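Local coordinates for protein group 3 allergen SMIPP-S YvT004A06 (Sarcoptes scabiei type hominis, PDB 3H7T) that keeps the chymotrypsin-like fold of serine proteases but is an inactivated paralogue from the scabies mite, so it probably lacks proteolytic activity, at residues A33-T38 against Y86-T91; D50-Y55 against G64-A69. All blocks are in the same frame, centred on the assembly; numbering follows the deposited sequence.

Contact 1: A33-T38 against Y86-T91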
# COMPACT_ATOMS: atom_id res chain seq x y z
N ALA A 33 -1.51 -17.04 2.56
CA ALA A 33 -1.18 -17.32 3.95
C ALA A 33 0.30 -17.10 4.26
O ALA A 33 0.69 -16.98 5.42
CB ALA A 33 -1.60 -18.75 4.31
N ASN A 34 1.12 -17.05 3.22
CA ASN A 34 2.57 -16.91 3.36
C ASN A 34 3.14 -15.60 2.81
O ASN A 34 4.29 -15.26 3.09
CB ASN A 34 3.26 -18.11 2.68
CG ASN A 34 2.78 -19.44 3.24
OD1 ASN A 34 3.11 -19.81 4.37
ND2 ASN A 34 1.99 -20.16 2.45
N PHE A 35 2.33 -14.87 2.05
CA PHE A 35 2.82 -13.67 1.35
C PHE A 35 2.01 -12.39 1.60
O PHE A 35 0.77 -12.38 1.54
CB PHE A 35 2.93 -13.93 -0.15
CG PHE A 35 4.01 -14.92 -0.51
CD1 PHE A 35 5.34 -14.52 -0.60
CD2 PHE A 35 3.69 -16.25 -0.77
CE1 PHE A 35 6.34 -15.44 -0.93
CE2 PHE A 35 4.67 -17.18 -1.10
CZ PHE A 35 6.01 -16.78 -1.18
N VAL A 36 2.74 -11.30 1.86
CA VAL A 36 2.15 -9.98 2.04
C VAL A 36 2.80 -9.01 1.06
O VAL A 36 4.00 -9.11 0.80
CB VAL A 36 2.31 -9.50 3.50
CG1 VAL A 36 2.18 -7.97 3.61
CG2 VAL A 36 1.30 -10.19 4.41
N ILE A 37 2.02 -8.08 0.51
CA ILE A 37 2.56 -7.04 -0.36
C ILE A 37 2.46 -5.65 0.30
O ILE A 37 1.43 -5.30 0.86
CB ILE A 37 1.91 -7.04 -1.77
CG1 ILE A 37 2.59 -6.02 -2.69
CG2 ILE A 37 0.39 -6.84 -1.70
CD1 ILE A 37 2.29 -6.21 -4.17
N THR A 38 3.55 -4.90 0.21
CA THR A 38 3.64 -3.54 0.75
C THR A 38 4.42 -2.67 -0.24
O THR A 38 4.70 -3.12 -1.36
CB THR A 38 4.26 -3.56 2.19
OG1 THR A 38 4.15 -2.27 2.79
CG2 THR A 38 5.74 -3.99 2.17
N TYR A 86 7.09 -1.47 -4.92
CA TYR A 86 6.40 -2.55 -4.20
C TYR A 86 7.40 -3.55 -3.63
O TYR A 86 8.52 -3.69 -4.14
CB TYR A 86 5.38 -3.24 -5.10
CG TYR A 86 6.00 -4.00 -6.26
CD1 TYR A 86 6.15 -5.38 -6.21
CD2 TYR A 86 6.44 -3.33 -7.40
CE1 TYR A 86 6.73 -6.08 -7.28
CE2 TYR A 86 7.02 -4.01 -8.46
CZ TYR A 86 7.15 -5.39 -8.39
OH TYR A 86 7.72 -6.08 -9.44
N ALA A 87 7.01 -4.21 -2.55
CA ALA A 87 7.80 -5.32 -2.02
C ALA A 87 6.89 -6.44 -1.57
O ALA A 87 5.77 -6.21 -1.12
CB ALA A 87 8.69 -4.87 -0.88
N VAL A 88 7.38 -7.67 -1.71
CA VAL A 88 6.64 -8.81 -1.23
C VAL A 88 7.38 -9.42 -0.06
O VAL A 88 8.59 -9.67 -0.13
CB VAL A 88 6.35 -9.85 -2.33
CG1 VAL A 88 5.66 -11.08 -1.75
CG2 VAL A 88 5.50 -9.23 -3.43
N ILE A 89 6.64 -9.63 1.02
CA ILE A 89 7.19 -10.18 2.24
C ILE A 89 6.67 -11.59 2.41
O ILE A 89 5.46 -11.83 2.35
CB ILE A 89 6.82 -9.30 3.47
CG1 ILE A 89 7.35 -7.87 3.29
CG2 ILE A 89 7.37 -9.92 4.75
CD1 ILE A 89 6.75 -6.84 4.27
N GLU A 90 7.59 -12.53 2.60
CA GLU A 90 7.22 -13.89 2.98
C GLU A 90 7.33 -14.01 4.50
O GLU A 90 8.33 -13.60 5.08
CB GLU A 90 8.10 -14.93 2.27
CG GLU A 90 7.75 -16.37 2.64
CD GLU A 90 8.57 -17.40 1.88
OE1 GLU A 90 9.40 -17.03 1.02
OE2 GLU A 90 8.38 -18.60 2.15
N THR A 91 6.30 -14.57 5.13
CA THR A 91 6.27 -14.71 6.58
C THR A 91 7.03 -15.95 7.05
O THR A 91 7.20 -16.92 6.29
CB THR A 91 4.82 -14.73 7.15
OG1 THR A 91 4.07 -15.79 6.56
CG2 THR A 91 4.13 -13.40 6.86
O HOH W 1 5.25 -19.00 5.94
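Phe35 and Glu90 leave their strands on the same face and run alongside each other, as a non-hydrogen-bonded pair of this antiparallel sheet. The aliphatic part of Glu90 runs along the ring, its CB 3.7 Å from CE1 of Phe35. Glu90 is fully extended, with CG opposite its backbone N (chi1 180°), and this carries the carboxylate out beside CZ, its plane turned 41° from the ring. OE1 finds its hydrogen bond in Tyr73 OH, on the neighbouring strand. On the same side of the Phe35 ring, one atom nearer the backbone, Val88 CG1 comes in at a slant to within 3.6 Å of Phe35 CD1. Beyond it, Ile37 shares this face with Val88, and both side chains pack on helix 221-228.

Val36, Thr38, Ala87 and Ile89 occupy the reverse face. Here Thr38 CG2 approaches Ile89 CD1 at 3.7 Å, while Thr38 OG1 is directed to Gly27 O; the methyl does the packing and the hydroxyl serves the next strand. Backbone bonds tie the two strands closely, and the shortest runs from Ile89 N to Val36 O at 2.7 Å, nearly straight. At the far end a water donates to both Asn34 OD1 (2.8 Å) and Thr91 O (2.9 Å), extending the connection past the last backbone bond, Thr91 N to Asn34 O. Val36, Thr38 and Ile89 reach across to strand 15-20, which marks their face as the interior of the six-stranded antiparallel barrel that forms the N-terminal half of a chymotrypsin-like fold.

Contact 2: D50-Y55 against G64-A69; sequences DISIHY and GTSVMA
The bond from Ile53 N to Val67 O, at 2.9 Å, is the shortest of five backbone hydrogen bonds that pair these antiparallel strands. Ile53 also lays its CD1 against the same carbonyl oxygen, and its CB meets Val67 CG1 at 3.8 Å. Farther along, Tyr55 N donates to Thr65 O in a nearly straight bond (170°). The Tyr55 side chain leans toward the partner strand and runs alongside Thr65: with chi1 at 70°, CG stands between the backbone N and carbonyl carbon, and one ring face receives Thr65 CB in a CH-pi contact, 3.9 Å from the ring centroid. Val67 CG1 touches the same ring at its edge, near CE2, while the hydroxyl is held by Lys96 N.

On the other face, the His54 ring presents its edge to Ser66, with ND1 3.6 Å from OG. ND1 is buried here and has no partner in the model; NE2 makes weak hydrogen bonds to Thr62 O and Tyr59 O in the connecting loop. At the opposite end, Ile51 CB packs on Ala69 CB at 3.9 Å. The pair forms a beta hairpin at the seam of the barrel: strand 51-55 bonds through Ser52 and His54 to strand 15-20, and strand 65-74 pairs along its other edge with strand 87-91.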
# COMPACT_ATOMS: atom_id res chain seq x y z
N ASP A 50 14.06 -7.74 11.18
CA ASP A 50 13.66 -6.43 11.67
C ASP A 50 12.23 -6.05 11.24
O ASP A 50 11.78 -4.93 11.49
CB ASP A 50 14.65 -5.37 11.19
CG ASP A 50 15.96 -5.39 11.97
OD1 ASP A 50 16.09 -6.17 12.93
OD2 ASP A 50 16.87 -4.61 11.62
N ILE A 51 11.53 -6.99 10.61
CA ILE A 51 10.19 -6.71 10.08
C ILE A 51 9.13 -7.64 10.69
O ILE A 51 9.32 -8.85 10.77
CB ILE A 51 10.17 -6.80 8.53
CG1 ILE A 51 11.10 -5.74 7.92
CG2 ILE A 51 8.74 -6.63 7.98
CD1 ILE A 51 11.44 -5.98 6.45
N SER A 52 8.03 -7.04 11.12
CA SER A 52 6.89 -7.76 11.68
C SER A 52 5.63 -7.47 10.88
O SER A 52 5.43 -6.35 10.39
CB SER A 52 6.68 -7.36 13.15
OG SER A 52 5.70 -8.19 13.76
N ILE A 53 4.78 -8.48 10.74
CA ILE A 53 3.49 -8.34 10.09
C ILE A 53 2.40 -8.48 11.15
O ILE A 53 2.30 -9.52 11.81
CB ILE A 53 3.28 -9.39 8.95
CG1 ILE A 53 4.26 -9.15 7.80
CG2 ILE A 53 1.85 -9.36 8.42
CD1 ILE A 53 5.57 -9.93 7.94
N HIS A 54 1.59 -7.43 11.30
CA HIS A 54 0.53 -7.38 12.31
C HIS A 54 -0.81 -7.51 11.61
O HIS A 54 -1.18 -6.67 10.79
CB HIS A 54 0.63 -6.08 13.13
CG HIS A 54 -0.46 -5.92 14.15
ND1 HIS A 54 -0.53 -6.68 15.30
CD2 HIS A 54 -1.51 -5.06 14.21
CE1 HIS A 54 -1.58 -6.30 16.01
NE2 HIS A 54 -2.19 -5.33 15.37
N TYR A 55 -1.54 -8.59 11.93
CA TYR A 55 -2.80 -8.91 11.25
C TYR A 55 -3.96 -9.23 12.20
O TYR A 55 -3.75 -9.55 13.38
CB TYR A 55 -2.59 -10.06 10.25
CG TYR A 55 -2.32 -11.45 10.81
CD1 TYR A 55 -3.37 -12.31 11.12
CD2 TYR A 55 -1.01 -11.91 10.98
CE1 TYR A 55 -3.13 -13.59 11.60
CE2 TYR A 55 -0.76 -13.19 11.47
CZ TYR A 55 -1.83 -14.03 11.77
OH TYR A 55 -1.59 -15.31 12.24
N GLY A 64 -3.79 -8.23 17.85
CA GLY A 64 -3.94 -9.20 16.79
C GLY A 64 -2.92 -10.29 16.95
O GLY A 64 -2.70 -10.81 18.05
N THR A 65 -2.28 -10.62 15.84
CA THR A 65 -1.21 -11.59 15.82
C THR A 65 -0.07 -10.95 15.06
O THR A 65 -0.28 -10.23 14.09
CB THR A 65 -1.68 -12.88 15.14
OG1 THR A 65 -2.97 -13.23 15.65
CG2 THR A 65 -0.69 -14.02 15.39
N SER A 66 1.15 -11.18 15.55
CA SER A 66 2.34 -10.69 14.88
C SER A 66 3.18 -11.89 14.45
O SER A 66 3.28 -12.88 15.17
CB SER A 66 3.14 -9.78 15.80
OG SER A 66 2.36 -8.65 16.18
N VAL A 67 3.75 -11.78 13.26
CA VAL A 67 4.56 -12.84 12.68
C VAL A 67 5.76 -12.19 12.02
O VAL A 67 5.63 -11.15 11.35
CB VAL A 67 3.73 -13.72 11.69
CG1 VAL A 67 3.19 -12.90 10.52
CG2 VAL A 67 4.54 -14.92 11.20
N MET A 68 6.93 -12.77 12.23
CA MET A 68 8.18 -12.23 11.70
C MET A 68 8.27 -12.47 10.20
O MET A 68 7.69 -13.43 9.68
CB MET A 68 9.36 -12.89 12.41
CG MET A 68 10.45 -11.93 12.89
SD MET A 68 9.82 -10.61 13.97
CE MET A 68 11.20 -10.37 15.09
N ALA A 69 8.98 -11.59 9.50
CA ALA A 69 9.29 -11.80 8.09
C ALA A 69 10.42 -12.81 7.94
O ALA A 69 11.32 -12.86 8.79
CB ALA A 69 9.66 -10.50 7.42

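Contacts 1 and 2 belong to the same barrel, with centres about 11 Å apart, and the hairpin of contact 2 is nested within the chain loop that contact 1 closes. Strands 87-91 and 65-74 are neighbours, so the inner faces of the two contacts merge. Ile89 joins them: its CG2 lies 3.6 Å from Ala69 CB and 3.7 Å from Ile53 CD1. Thr91 adds to this packing, with its CG2 3.8 Å from Val67 CG1. Both contacts lie away from the zinc site of Glu178 and Glu209, although the side chain of Tyr86 in contact 1 is about 5 Å from a bound zinc ion.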